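Long-range contacts in protein CT_858 (Chlamydia trachomatis, PDB 3DPM), which probably acts as a serine-type endopeptidase of the S41 peptidase family and also carries a PDZ-like domain: residues A[161-166]-A[184-189]; A[291-296]-A[333-338]; A[457-462]-A[480-485]. One frame throughout, in Å; residues are numbered along the deposited sequence.

The three contacts follow one another along the chain, each closing before the next opens. Contact 1 lies in the PDZ-like domain, in the hairpin of strands 165-171 and 177-187. Contacts 2 and 3 both belong to the S41 peptidase-type part. Their centres are about 11 Å apart, while the centre of contact 1 is about 43 Å from that of contact 2 and about 42 Å from that of contact 3. Contacts 2 and 3 share one mixed sheet, where strands 290-297, 333-337, 457-461 and 482-486 run parallel in that order. Strands 333-337 and 457-461 are neighbours, so the two contacts form one continuous block, with contact 1 at least about 22 Å away, nearest atom to nearest atom.

Contact 1. Residues A[161-166]-A[184-189]; sequences VPSGRT and WRYVPE
Two aromatic rings, of Trp184 and Tyr186, pack against the loop 161-164 that leads into strand 165-171. Over one face of the Trp184 indole lies the ring of Pro162. Its CG stands 3.8 Å from the centroid of the six-membered ring, 22° off the normal, a CH-pi contact. At the edge of the indole, near its plane, is Gly164 O, 3.3 Å from Trp184 CD1. The methyl CG2 of Thr166 approaches Trp184 NE1 obliquely.

Each face of the Tyr186 ring has a neighbour. Ser163 CB sits over the centre of one, 3.7 Å from the ring centroid, in a second CH-pi contact. Pro188 N lies over the opposite face, toward the rim. Val161 fills part of the edge, in plane, with CG1 3.7 Å from Tyr186 CE1. The Tyr186 ring is brought under Ser163 because its CG stands anti to the backbone N (chi1 179°). Its hydroxyl is hydrogen-bonded to Glu82, outside the two segments.

The two segments form the open end of a beta hairpin, made of strands 165-171 and 177-187, in the antiparallel sheet of the PDZ-like domain. Strand 83-92 lies next to 177-187 in that sheet, and its Ala84 touches both Val161 and Trp184.

One direct backbone bond joins the segments: Trp184 N donates to Gly164 O at 3.1 Å, nearly straight at 174°. Beyond this bond the chains part, and a water takes over. It accepts from Gly164 N at 3.0 Å and donates to Trp184 O at 2.7 Å. Gly164 has a positive phi and adopts a backbone conformation that residues with a side chain rarely take.

Contact 2. Residues A[291-296]-A[333-338]; sequences HKVGFL and ALIIDQ
Strands 291-296 and 333-337 run parallel, their axes 4.7 Å apart at closest and 23° from aligned, joined by four backbone hydrogen bonds: Gly294 N donates to Ala333 O and Gly294 O accepts from Ile335 N, while Leu296 N donates to Ile335 O and Leu296 O accepts from Asp337 N.

Val293, Phe295, Ala333 and Ile335 share one face of the sheet. Ile335 uses two branches there. Its CD1 touches Val293 CG1, and its CG2 reaches Phe295 CD1 at 3.6 Å. The Phe295 ring continues to Asp337, whose CB meets Phe295 CZ. The two side chains lie side by side, with ring and carboxylate planes 46° apart. The carboxylate itself is held by Thr339 and by a salt bridge to Arg297.

On the other face Leu296 and Ile336 point the same way, and CD1 of Leu296 is 3.8 Å from Ile336 CG2. Gly294 has no side chain on this face, and Leu334 leans in: its CD2 lies 3.3 Å from Gly294 O.

Helix 549-563 packs on the face of Ala333 and Ile335. Helix 316-330 links the two strands along the chain, a beta-alpha-beta unit of the S41 peptidase-type fold.

Contact 3. Residues A[457-462]-A[480-485]; sequences ICVLIN and DRALIV
Ile461 reaches across to Ile484 mainly through one branch. Its CB carries CG1 between the backbone N and the carbonyl carbon (chi1 59°), which turns this branch toward strand 482-485. CG1 then lies 3.8 Å from both Val485 O and Ile484 CG2. At the tip, CD1 closes to 3.4 Å from the same Ile484 CG2. The shorter branch, CG2, barely meets that methyl.

At the far end of the strands Ile457 faces Arg481. The Ile457 methyl CD1 lies over one face of the guanidinium, 3.4 Å from Arg481 NH1. The arginine chain is bent at chi2 and chi3, which folds the flat group back against the isoleucine. Its nitrogens are hydrogen-bonded elsewhere: NH2 to Lys455 O and NH1 to Leu356 O. A water also joins these ends, accepting from Ile457 N and donating to Arg481 O.

The strands belong to a beta-alpha-beta unit in the mixed sheet of the S41 peptidase-type domain. Helix 468-478 connects them along the chain and packs on the face that carries Val459, Ile461 and Ile484. It ends in a Schellman motif with Asp480 as the C-prime residue, and the chain turns from there into strand 482-486.

Four backbone bonds hold the parallel pair. Ile457 O accepts from Leu483 N, and Val459 N donates to Leu483 O. Val459 O accepts from Val485 N at 2.8 Å, almost straight at 178°. Val485 O in turn accepts from Ile461 N. The face of Cys458 and Val485 looks toward helix 549-563. There Cys458 SG lies 3.8 Å from Val485 CG2, and Leu460 runs alongside Val485 with CD2 4.1 Å from its CB. On the opposite face Ala482 CB fits between Ile457 and Val459, 3.9 Å from Val459 CG2.

Contact 1. Residues A[161-166]-A[184-189]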
ATOM      1  N   VAL A 161      -3.164  24.272  15.279  1.00 16.88           N
ATOM      2  CA  VAL A 161      -1.787  24.707  15.387  1.00 17.01           C
ATOM      3  C   VAL A 161      -1.668  26.157  15.833  1.00 16.57           C
ATOM      4  O   VAL A 161      -2.186  27.072  15.194  1.00 17.78           O
ATOM      5  CB  VAL A 161      -1.044  24.511  14.057  1.00 16.05           C
ATOM      6  CG1 VAL A 161       0.411  24.947  14.195  1.00 14.40           C
ATOM      7  CG2 VAL A 161      -1.138  23.045  13.636  1.00 16.18           C
ATOM      8  N   PRO A 162      -1.021  26.379  16.976  1.00 16.85           N
ATOM      9  CA  PRO A 162      -0.862  27.751  17.457  1.00 17.78           C
ATOM     10  C   PRO A 162       0.394  28.378  16.853  1.00 18.42           C
ATOM     11  O   PRO A 162       1.206  27.691  16.229  1.00 17.28           O
ATOM     12  CB  PRO A 162      -0.746  27.566  18.960  1.00 16.78           C
ATOM     13  CG  PRO A 162      -0.014  26.266  19.064  1.00 16.22           C
ATOM     14  CD  PRO A 162      -0.715  25.407  18.041  1.00 14.80           C
ATOM     15  N   SER A 163       0.546  29.684  17.025  1.00 19.58           N
ATOM     16  CA  SER A 163       1.720  30.377  16.517  1.00 21.50           C
ATOM     17  C   SER A 163       1.958  31.637  17.327  1.00 21.45           C
ATOM     18  O   SER A 163       1.152  31.998  18.192  1.00 22.54           O
ATOM     19  CB  SER A 163       1.549  30.713  15.025  1.00 22.11           C
ATOM     20  OG  SER A 163       0.359  31.444  14.796  1.00 25.22           O
ATOM     21  N   GLY A 164       3.069  32.307  17.053  1.00 22.98           N
ATOM     22  CA  GLY A 164       3.381  33.519  17.781  1.00 24.21           C
ATOM     23  C   GLY A 164       4.004  33.211  19.129  1.00 25.50           C
ATOM     24  O   GLY A 164       4.415  32.084  19.403  1.00 24.35           O
ATOM     25  N   ARG A 165       4.080  34.223  19.981  1.00 28.06           N
ATOM     26  CA  ARG A 165       4.657  34.049  21.301  1.00 30.32           C
ATOM     27  C   ARG A 165       3.657  33.471  22.290  1.00 29.13           C
ATOM     28  O   ARG A 165       2.451  33.523  22.067  1.00 28.44           O
ATOM     29  CB  ARG A 165       5.178  35.391  21.822  1.00 33.99           C
ATOM     30  CG  ARG A 165       6.536  35.783  21.253  1.00 41.54           C
ATOM     31  CD  ARG A 165       7.112  36.982  21.980  1.00 46.51           C
ATOM     32  NE  ARG A 165       6.619  38.246  21.435  1.00 53.89           N
ATOM     33  CZ  ARG A 165       6.081  39.226  22.160  1.00 55.73           C
ATOM     34  NH1 ARG A 165       5.956  39.094  23.477  1.00 54.71           N
ATOM     35  NH2 ARG A 165       5.677  40.345  21.564  1.00 56.27           N
ATOM     36  N   THR A 166       4.164  32.892  23.372  1.00 28.36           N
ATOM     37  CA  THR A 166       3.303  32.346  24.417  1.00 27.83           C
ATOM     38  C   THR A 166       4.058  32.470  25.729  1.00 25.28           C
ATOM     39  O   THR A 166       5.252  32.735  25.723  1.00 26.50           O
ATOM     40  CB  THR A 166       2.908  30.867  24.151  1.00 28.62           C
ATOM     41  OG1 THR A 166       2.049  30.415  25.208  1.00 30.14           O
ATOM     42  CG2 THR A 166       4.135  29.973  24.076  1.00 27.91           C
ATOM     43  N   TRP A 184       6.649  29.946  19.206  1.00 20.37           N
ATOM     44  CA  TRP A 184       6.446  28.656  18.573  1.00 18.75           C
ATOM     45  C   TRP A 184       7.259  28.515  17.291  1.00 18.39           C
ATOM     46  O   TRP A 184       7.281  29.426  16.461  1.00 18.48           O
ATOM     47  CB  TRP A 184       4.970  28.447  18.214  1.00 14.84           C
ATOM     48  CG  TRP A 184       4.062  28.167  19.353  1.00 10.78           C
ATOM     49  CD1 TRP A 184       3.271  29.061  20.018  1.00 11.36           C
ATOM     50  CD2 TRP A 184       3.814  26.888  19.948  1.00 12.23           C
ATOM     51  NE1 TRP A 184       2.540  28.417  20.991  1.00 11.85           N
ATOM     52  CE2 TRP A 184       2.855  27.082  20.972  1.00 10.68           C
ATOM     53  CE3 TRP A 184       4.306  25.594  19.715  1.00  9.59           C
ATOM     54  CZ2 TRP A 184       2.381  26.028  21.762  1.00  9.44           C
ATOM     55  CZ3 TRP A 184       3.832  24.549  20.500  1.00  9.52           C
ATOM     56  CH2 TRP A 184       2.879  24.773  21.512  1.00  8.58           C
ATOM     57  N   ARG A 185       7.943  27.384  17.143  1.00 18.89           N
ATOM     58  CA  ARG A 185       8.675  27.112  15.908  1.00 20.49           C
ATOM     59  C   ARG A 185       7.469  26.752  15.053  1.00 18.83           C
ATOM     60  O   ARG A 185       6.892  25.684  15.208  1.00 18.30           O
ATOM     61  CB  ARG A 185       9.600  25.896  16.062  1.00 24.20           C
ATOM     62  CG  ARG A 185      10.904  26.145  16.845  1.00 30.26           C
ATOM     63  CD  ARG A 185      10.653  26.752  18.226  1.00 34.58           C
ATOM     64  NE  ARG A 185      11.879  26.935  19.006  1.00 39.33           N
ATOM     65  CZ  ARG A 185      12.092  27.970  19.818  1.00 41.42           C
ATOM     66  NH1 ARG A 185      11.165  28.913  19.947  1.00 41.13           N
ATOM     67  NH2 ARG A 185      13.224  28.061  20.511  1.00 41.48           N
ATOM     68  N   TYR A 186       7.083  27.655  14.164  1.00 19.42           N
ATOM     69  CA  TYR A 186       5.893  27.471  13.341  1.00 18.95           C
ATOM     70  C   TYR A 186       6.090  27.215  11.851  1.00 19.47           C
ATOM     71  O   TYR A 186       6.807  27.945  11.173  1.00 21.35           O
ATOM     72  CB  TYR A 186       5.008  28.706  13.528  1.00 18.40           C
ATOM     73  CG  TYR A 186       3.720  28.736  12.739  1.00 18.85           C
ATOM     74  CD1 TYR A 186       2.654  27.903  13.076  1.00 18.46           C
ATOM     75  CD2 TYR A 186       3.546  29.640  11.686  1.00 18.58           C
ATOM     76  CE1 TYR A 186       1.447  27.974  12.395  1.00 18.09           C
ATOM     77  CE2 TYR A 186       2.341  29.718  10.999  1.00 17.16           C
ATOM     78  CZ  TYR A 186       1.301  28.886  11.361  1.00 17.31           C
ATOM     79  OH  TYR A 186       0.103  28.979  10.705  1.00 19.84           O
ATOM     80  N   VAL A 187       5.447  26.168  11.344  1.00 20.01           N
ATOM     81  CA  VAL A 187       5.498  25.873   9.918  1.00 19.95           C
ATOM     82  C   VAL A 187       4.092  26.174   9.402  1.00 19.81           C
ATOM     83  O   VAL A 187       3.135  25.490   9.760  1.00 19.31           O
ATOM     84  CB  VAL A 187       5.805  24.392   9.615  1.00 22.29           C
ATOM     85  CG1 VAL A 187       5.774  24.171   8.107  1.00 19.90           C
ATOM     86  CG2 VAL A 187       7.160  23.997  10.193  1.00 21.30           C
ATOM     87  N   PRO A 188       3.949  27.208   8.556  1.00 20.54           N
ATOM     88  CA  PRO A 188       2.636  27.566   8.016  1.00 20.00           C
ATOM     89  C   PRO A 188       2.056  26.505   7.083  1.00 21.21           C
ATOM     90  O   PRO A 188       2.768  25.608   6.609  1.00 22.49           O
ATOM     91  CB  PRO A 188       2.910  28.887   7.308  1.00 19.04           C
ATOM     92  CG  PRO A 188       4.292  28.706   6.814  1.00 19.14           C
ATOM     93  CD  PRO A 188       5.004  28.058   7.972  1.00 19.41           C
ATOM     94  N   GLU A 189       0.759  26.600   6.825  1.00 21.21           N
ATOM     95  CA  GLU A 189       0.116  25.625   5.962  1.00 22.71           C
ATOM     96  C   GLU A 189       0.485  25.867   4.506  1.00 21.46           C
ATOM     97  O   GLU A 189       0.592  27.005   4.069  1.00 24.19           O
ATOM     98  CB  GLU A 189      -1.401  25.666   6.140  1.00 22.66           C
ATOM     99  CG  GLU A 189      -2.101  24.456   5.519  1.00 26.23           C
ATOM    100  CD  GLU A 189      -1.441  23.126   5.908  1.00 26.55           C
ATOM    101  OE1 GLU A 189      -1.577  22.706   7.073  1.00 26.67           O
ATOM    102  OE2 GLU A 189      -0.777  22.505   5.048  1.00 27.60           O
TER
HETATM  103  O   HOH W   1       5.442  31.222  15.636  1.00 25.12           O

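Contact 2. Residues A[291-296]-A[333-338]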
ATOM      1  N   HIS A 291      25.586  -8.877  44.348  1.00 57.74           N
ATOM      2  CA  HIS A 291      24.999  -9.808  43.387  1.00 54.90           C
ATOM      3  C   HIS A 291      25.205  -9.200  42.005  1.00 53.54           C
ATOM      4  O   HIS A 291      25.130  -7.983  41.853  1.00 54.43           O
ATOM      5  CB  HIS A 291      23.496  -9.969  43.627  1.00 54.62           C
ATOM      6  CG  HIS A 291      23.143 -10.610  44.933  1.00 55.14           C
ATOM      7  ND1 HIS A 291      22.521 -11.837  45.015  1.00 55.50           N
ATOM      8  CD2 HIS A 291      23.273 -10.169  46.207  1.00 55.53           C
ATOM      9  CE1 HIS A 291      22.277 -12.123  46.283  1.00 55.19           C
ATOM     10  NE2 HIS A 291      22.723 -11.126  47.027  1.00 55.03           N
ATOM     11  N   LYS A 292      25.476 -10.027  40.999  1.00 51.25           N
ATOM     12  CA  LYS A 292      25.652  -9.497  39.651  1.00 50.02           C
ATOM     13  C   LYS A 292      24.297  -9.497  38.936  1.00 48.37           C
ATOM     14  O   LYS A 292      23.720 -10.553  38.663  1.00 48.86           O
ATOM     15  CB  LYS A 292      26.686 -10.312  38.861  1.00 51.13           C
ATOM     16  CG  LYS A 292      28.129 -10.146  39.353  1.00 50.96           C
ATOM     17  CD  LYS A 292      29.153 -10.543  38.289  1.00 51.50           C
ATOM     18  CE  LYS A 292      28.985 -11.989  37.824  1.00 53.00           C
ATOM     19  NZ  LYS A 292      29.921 -12.349  36.708  1.00 52.68           N
ATOM     20  N   VAL A 293      23.795  -8.295  38.652  1.00 45.46           N
ATOM     21  CA  VAL A 293      22.499  -8.106  38.001  1.00 40.95           C
ATOM     22  C   VAL A 293      22.638  -7.441  36.642  1.00 38.75           C
ATOM     23  O   VAL A 293      23.341  -6.444  36.502  1.00 37.66           O
ATOM     24  CB  VAL A 293      21.578  -7.227  38.869  1.00 40.67           C
ATOM     25  CG1 VAL A 293      20.257  -6.998  38.167  1.00 40.22           C
ATOM     26  CG2 VAL A 293      21.348  -7.888  40.212  1.00 40.56           C
ATOM     27  N   GLY A 294      21.960  -7.995  35.643  1.00 37.30           N
ATOM     28  CA  GLY A 294      22.021  -7.423  34.310  1.00 34.70           C
ATOM     29  C   GLY A 294      20.892  -6.429  34.068  1.00 33.39           C
ATOM     30  O   GLY A 294      19.860  -6.460  34.745  1.00 30.21           O
ATOM     31  N   PHE A 295      21.100  -5.533  33.108  1.00 32.41           N
ATOM     32  CA  PHE A 295      20.098  -4.539  32.762  1.00 32.07           C
ATOM     33  C   PHE A 295      19.996  -4.458  31.250  1.00 32.07           C
ATOM     34  O   PHE A 295      20.987  -4.227  30.547  1.00 32.88           O
ATOM     35  CB  PHE A 295      20.458  -3.162  33.313  1.00 31.66           C
ATOM     36  CG  PHE A 295      19.502  -2.082  32.887  1.00 30.25           C
ATOM     37  CD1 PHE A 295      18.383  -1.780  33.653  1.00 29.93           C
ATOM     38  CD2 PHE A 295      19.705  -1.392  31.696  1.00 30.78           C
ATOM     39  CE1 PHE A 295      17.475  -0.805  33.242  1.00 30.64           C
ATOM     40  CE2 PHE A 295      18.804  -0.415  31.271  1.00 31.31           C
ATOM     41  CZ  PHE A 295      17.685  -0.122  32.048  1.00 32.02           C
ATOM     42  N   LEU A 296      18.780  -4.619  30.753  1.00 30.30           N
ATOM     43  CA  LEU A 296      18.552  -4.612  29.326  1.00 28.08           C
ATOM     44  C   LEU A 296      17.359  -3.738  28.981  1.00 26.86           C
ATOM     45  O   LEU A 296      16.344  -3.748  29.673  1.00 25.38           O
ATOM     46  CB  LEU A 296      18.332  -6.062  28.881  1.00 29.16           C
ATOM     47  CG  LEU A 296      17.885  -6.456  27.476  1.00 30.41           C
ATOM     48  CD1 LEU A 296      16.398  -6.167  27.320  1.00 29.19           C
ATOM     49  CD2 LEU A 296      18.730  -5.723  26.442  1.00 30.04           C
ATOM     50  N   ALA A 333      20.313 -12.383  38.063  1.00 37.62           N
ATOM     51  CA  ALA A 333      18.992 -11.810  37.833  1.00 34.81           C
ATOM     52  C   ALA A 333      19.061 -10.841  36.665  1.00 32.71           C
ATOM     53  O   ALA A 333      20.147 -10.425  36.255  1.00 32.51           O
ATOM     54  CB  ALA A 333      18.506 -11.093  39.080  1.00 35.02           C
ATOM     55  N   LEU A 334      17.901 -10.484  36.124  1.00 31.23           N
ATOM     56  CA  LEU A 334      17.858  -9.572  34.986  1.00 30.49           C
ATOM     57  C   LEU A 334      16.704  -8.573  35.061  1.00 29.92           C
ATOM     58  O   LEU A 334      15.547  -8.957  35.258  1.00 28.66           O
ATOM     59  CB  LEU A 334      17.730 -10.364  33.684  1.00 28.74           C
ATOM     60  CG  LEU A 334      18.323  -9.771  32.400  1.00 30.02           C
ATOM     61  CD1 LEU A 334      17.480 -10.260  31.223  1.00 28.39           C
ATOM     62  CD2 LEU A 334      18.354  -8.246  32.442  1.00 26.80           C
ATOM     63  N   ILE A 335      17.036  -7.292  34.907  1.00 30.10           N
ATOM     64  CA  ILE A 335      16.042  -6.217  34.910  1.00 28.11           C
ATOM     65  C   ILE A 335      15.846  -5.771  33.466  1.00 26.20           C
ATOM     66  O   ILE A 335      16.798  -5.342  32.814  1.00 24.04           O
ATOM     67  CB  ILE A 335      16.501  -4.962  35.717  1.00 29.26           C
ATOM     68  CG1 ILE A 335      16.179  -5.111  37.201  1.00 29.39           C
ATOM     69  CG2 ILE A 335      15.779  -3.725  35.210  1.00 29.61           C
ATOM     70  CD1 ILE A 335      17.141  -5.962  37.951  1.00 33.32           C
ATOM     71  N   ILE A 336      14.615  -5.879  32.973  1.00 24.91           N
ATOM     72  CA  ILE A 336      14.297  -5.456  31.610  1.00 24.59           C
ATOM     73  C   ILE A 336      13.575  -4.104  31.647  1.00 22.81           C
ATOM     74  O   ILE A 336      12.491  -3.984  32.214  1.00 22.33           O
ATOM     75  CB  ILE A 336      13.357  -6.457  30.883  1.00 24.71           C
ATOM     76  CG1 ILE A 336      13.882  -7.886  31.004  1.00 26.43           C
ATOM     77  CG2 ILE A 336      13.245  -6.082  29.413  1.00 23.99           C
ATOM     78  CD1 ILE A 336      15.222  -8.102  30.362  1.00 28.99           C
ATOM     79  N   ASP A 337      14.185  -3.084  31.057  1.00 23.15           N
ATOM     80  CA  ASP A 337      13.564  -1.768  30.993  1.00 22.41           C
ATOM     81  C   ASP A 337      12.747  -1.746  29.701  1.00 21.77           C
ATOM     82  O   ASP A 337      13.306  -1.657  28.608  1.00 19.38           O
ATOM     83  CB  ASP A 337      14.622  -0.661  30.940  1.00 24.13           C
ATOM     84  CG  ASP A 337      14.014   0.728  30.724  1.00 27.71           C
ATOM     85  OD1 ASP A 337      14.769   1.672  30.401  1.00 32.54           O
ATOM     86  OD2 ASP A 337      12.783   0.884  30.880  1.00 27.99           O
ATOM     87  N   GLN A 338      11.427  -1.823  29.829  1.00 22.72           N
ATOM     88  CA  GLN A 338      10.569  -1.818  28.653  1.00 23.76           C
ATOM     89  C   GLN A 338       9.599  -0.636  28.605  1.00 24.19           C
ATOM     90  O   GLN A 338       8.576  -0.703  27.921  1.00 25.76           O
ATOM     91  CB  GLN A 338       9.776  -3.119  28.584  1.00 21.52           C
ATOM     92  CG  GLN A 338       9.417  -3.523  27.174  1.00 21.81           C
ATOM     93  CD  GLN A 338       7.957  -3.880  27.020  1.00 21.30           C
ATOM     94  OE1 GLN A 338       7.573  -4.538  26.060  1.00 18.72           O
ATOM     95  NE2 GLN A 338       7.127  -3.437  27.964  1.00 23.31           N
TER

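Contact 3. Residues A[457-462]-A[480-485]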
ATOM      1  N   ILE A 457      13.323 -12.666  36.454  1.00 31.44           N
ATOM      2  CA  ILE A 457      13.329 -11.398  35.737  1.00 28.46           C
ATOM      3  C   ILE A 457      12.391 -10.358  36.318  1.00 26.41           C
ATOM      4  O   ILE A 457      11.312 -10.667  36.826  1.00 23.97           O
ATOM      5  CB  ILE A 457      12.914 -11.598  34.257  1.00 29.07           C
ATOM      6  CG1 ILE A 457      13.761 -12.697  33.617  1.00 27.70           C
ATOM      7  CG2 ILE A 457      13.074 -10.293  33.485  1.00 28.38           C
ATOM      8  CD1 ILE A 457      13.305 -13.090  32.216  1.00 27.52           C
ATOM      9  N   CYS A 458      12.829  -9.110  36.235  1.00 27.56           N
ATOM     10  CA  CYS A 458      12.047  -7.974  36.691  1.00 28.01           C
ATOM     11  C   CYS A 458      11.868  -7.107  35.451  1.00 25.09           C
ATOM     12  O   CYS A 458      12.853  -6.724  34.814  1.00 25.25           O
ATOM     13  CB  CYS A 458      12.797  -7.182  37.766  1.00 31.50           C
ATOM     14  SG  CYS A 458      11.820  -5.802  38.432  1.00 37.70           S
ATOM     15  N   VAL A 459      10.619  -6.822  35.104  1.00 22.27           N
ATOM     16  CA  VAL A 459      10.302  -6.011  33.934  1.00 20.86           C
ATOM     17  C   VAL A 459       9.694  -4.671  34.347  1.00 20.24           C
ATOM     18  O   VAL A 459       8.710  -4.640  35.078  1.00 18.33           O
ATOM     19  CB  VAL A 459       9.297  -6.754  33.018  1.00 21.80           C
ATOM     20  CG1 VAL A 459       9.008  -5.937  31.764  1.00 19.14           C
ATOM     21  CG2 VAL A 459       9.855  -8.117  32.645  1.00 22.24           C
ATOM     22  N   LEU A 460      10.283  -3.573  33.868  1.00 19.83           N
ATOM     23  CA  LEU A 460       9.803  -2.218  34.168  1.00 19.29           C
ATOM     24  C   LEU A 460       8.867  -1.723  33.064  1.00 19.05           C
ATOM     25  O   LEU A 460       9.264  -1.633  31.900  1.00 21.36           O
ATOM     26  CB  LEU A 460      10.987  -1.256  34.294  1.00 18.42           C
ATOM     27  CG  LEU A 460      12.121  -1.759  35.189  1.00 19.36           C
ATOM     28  CD1 LEU A 460      13.161  -0.666  35.333  1.00 18.37           C
ATOM     29  CD2 LEU A 460      11.570  -2.191  36.550  1.00 14.77           C
ATOM     30  N   ILE A 461       7.636  -1.392  33.437  1.00 17.23           N
ATOM     31  CA  ILE A 461       6.636  -0.929  32.480  1.00 16.60           C
ATOM     32  C   ILE A 461       6.006   0.412  32.869  1.00 17.08           C
ATOM     33  O   ILE A 461       6.114   0.842  34.023  1.00 15.74           O
ATOM     34  CB  ILE A 461       5.479  -1.946  32.369  1.00 16.87           C
ATOM     35  CG1 ILE A 461       4.835  -2.130  33.745  1.00 15.68           C
ATOM     36  CG2 ILE A 461       5.992  -3.287  31.845  1.00 16.32           C
ATOM     37  CD1 ILE A 461       3.474  -2.787  33.706  1.00 13.69           C
ATOM     38  N   ASN A 462       5.353   1.069  31.907  1.00 15.84           N
ATOM     39  CA  ASN A 462       4.657   2.329  32.186  1.00 16.89           C
ATOM     40  C   ASN A 462       3.534   2.635  31.187  1.00 17.15           C
ATOM     41  O   ASN A 462       3.360   1.918  30.197  1.00 16.90           O
ATOM     42  CB  ASN A 462       5.640   3.505  32.264  1.00 15.77           C
ATOM     43  CG  ASN A 462       6.175   3.919  30.915  1.00 16.84           C
ATOM     44  OD1 ASN A 462       6.913   4.900  30.811  1.00 17.52           O
ATOM     45  ND2 ASN A 462       5.816   3.178  29.872  1.00 16.38           N
ATOM     46  N   ASP A 480       3.711 -16.344  34.909  1.00 32.74           N
ATOM     47  CA  ASP A 480       4.541 -16.212  36.108  1.00 32.91           C
ATOM     48  C   ASP A 480       6.035 -16.352  35.844  1.00 30.85           C
ATOM     49  O   ASP A 480       6.753 -16.973  36.620  1.00 31.39           O
ATOM     50  CB  ASP A 480       4.121 -17.236  37.172  1.00 34.94           C
ATOM     51  CG  ASP A 480       2.647 -17.148  37.518  1.00 37.93           C
ATOM     52  OD1 ASP A 480       1.853 -18.002  37.124  1.00 40.26           O
ATOM     53  OD2 ASP A 480       2.271 -16.106  38.255  1.00 39.56           O
ATOM     54  N   ARG A 481       6.504 -15.766  34.753  1.00 30.27           N
ATOM     55  CA  ARG A 481       7.920 -15.830  34.402  1.00 29.02           C
ATOM     56  C   ARG A 481       8.665 -14.637  34.978  1.00 27.54           C
ATOM     57  O   ARG A 481       9.858 -14.722  35.262  1.00 25.52           O
ATOM     58  CB  ARG A 481       8.089 -15.823  32.881  1.00 27.09           C
ATOM     59  CG  ARG A 481       8.827 -17.024  32.314  1.00 29.40           C
ATOM     60  CD  ARG A 481      10.327 -16.827  32.253  1.00 27.01           C
ATOM     61  NE  ARG A 481      10.911 -16.708  33.577  1.00 28.83           N
ATOM     62  CZ  ARG A 481      12.203 -16.500  33.805  1.00 29.31           C
ATOM     63  NH1 ARG A 481      13.052 -16.394  32.793  1.00 28.18           N
ATOM     64  NH2 ARG A 481      12.643 -16.383  35.049  1.00 30.99           N
ATOM     65  N   ALA A 482       7.953 -13.528  35.159  1.00 26.69           N
ATOM     66  CA  ALA A 482       8.588 -12.317  35.650  1.00 26.76           C
ATOM     67  C   ALA A 482       7.787 -11.484  36.629  1.00 27.03           C
ATOM     68  O   ALA A 482       6.580 -11.662  36.797  1.00 27.74           O
ATOM     69  CB  ALA A 482       8.997 -11.445  34.469  1.00 24.95           C
ATOM     70  N   LEU A 483       8.510 -10.566  37.268  1.00 28.17           N
ATOM     71  CA  LEU A 483       7.980  -9.615  38.240  1.00 26.39           C
ATOM     72  C   LEU A 483       7.764  -8.345  37.413  1.00 24.36           C
ATOM     73  O   LEU A 483       8.697  -7.837  36.803  1.00 21.31           O
ATOM     74  CB  LEU A 483       9.030  -9.339  39.323  1.00 27.08           C
ATOM     75  CG  LEU A 483       8.626  -8.980  40.756  1.00 28.12           C
ATOM     76  CD1 LEU A 483       9.648  -7.990  41.316  1.00 27.47           C
ATOM     77  CD2 LEU A 483       7.236  -8.386  40.802  1.00 27.79           C
ATOM     78  N   ILE A 484       6.537  -7.847  37.392  1.00 24.09           N
ATOM     79  CA  ILE A 484       6.205  -6.657  36.620  1.00 23.91           C
ATOM     80  C   ILE A 484       6.162  -5.464  37.555  1.00 23.58           C
ATOM     81  O   ILE A 484       5.351  -5.431  38.486  1.00 23.94           O
ATOM     82  CB  ILE A 484       4.833  -6.826  35.947  1.00 23.86           C
ATOM     83  CG1 ILE A 484       4.732  -8.225  35.325  1.00 21.96           C
ATOM     84  CG2 ILE A 484       4.637  -5.758  34.900  1.00 23.10           C
ATOM     85  CD1 ILE A 484       5.827  -8.534  34.303  1.00 19.77           C
ATOM     86  N   VAL A 485       7.023  -4.484  37.299  1.00 21.87           N
ATOM     87  CA  VAL A 485       7.109  -3.299  38.147  1.00 21.26           C
ATOM     88  C   VAL A 485       6.982  -1.980  37.389  1.00 19.69           C
ATOM     89  O   VAL A 485       7.554  -1.818  36.321  1.00 17.88           O
ATOM     90  CB  VAL A 485       8.450  -3.315  38.926  1.00 23.08           C
ATOM     91  CG1 VAL A 485       8.626  -2.027  39.735  1.00 22.80           C
ATOM     92  CG2 VAL A 485       8.482  -4.539  39.842  1.00 21.91           C
TER
HETATM   93  O   HOH W   2      11.153 -14.436  37.796  1.00 32.94           O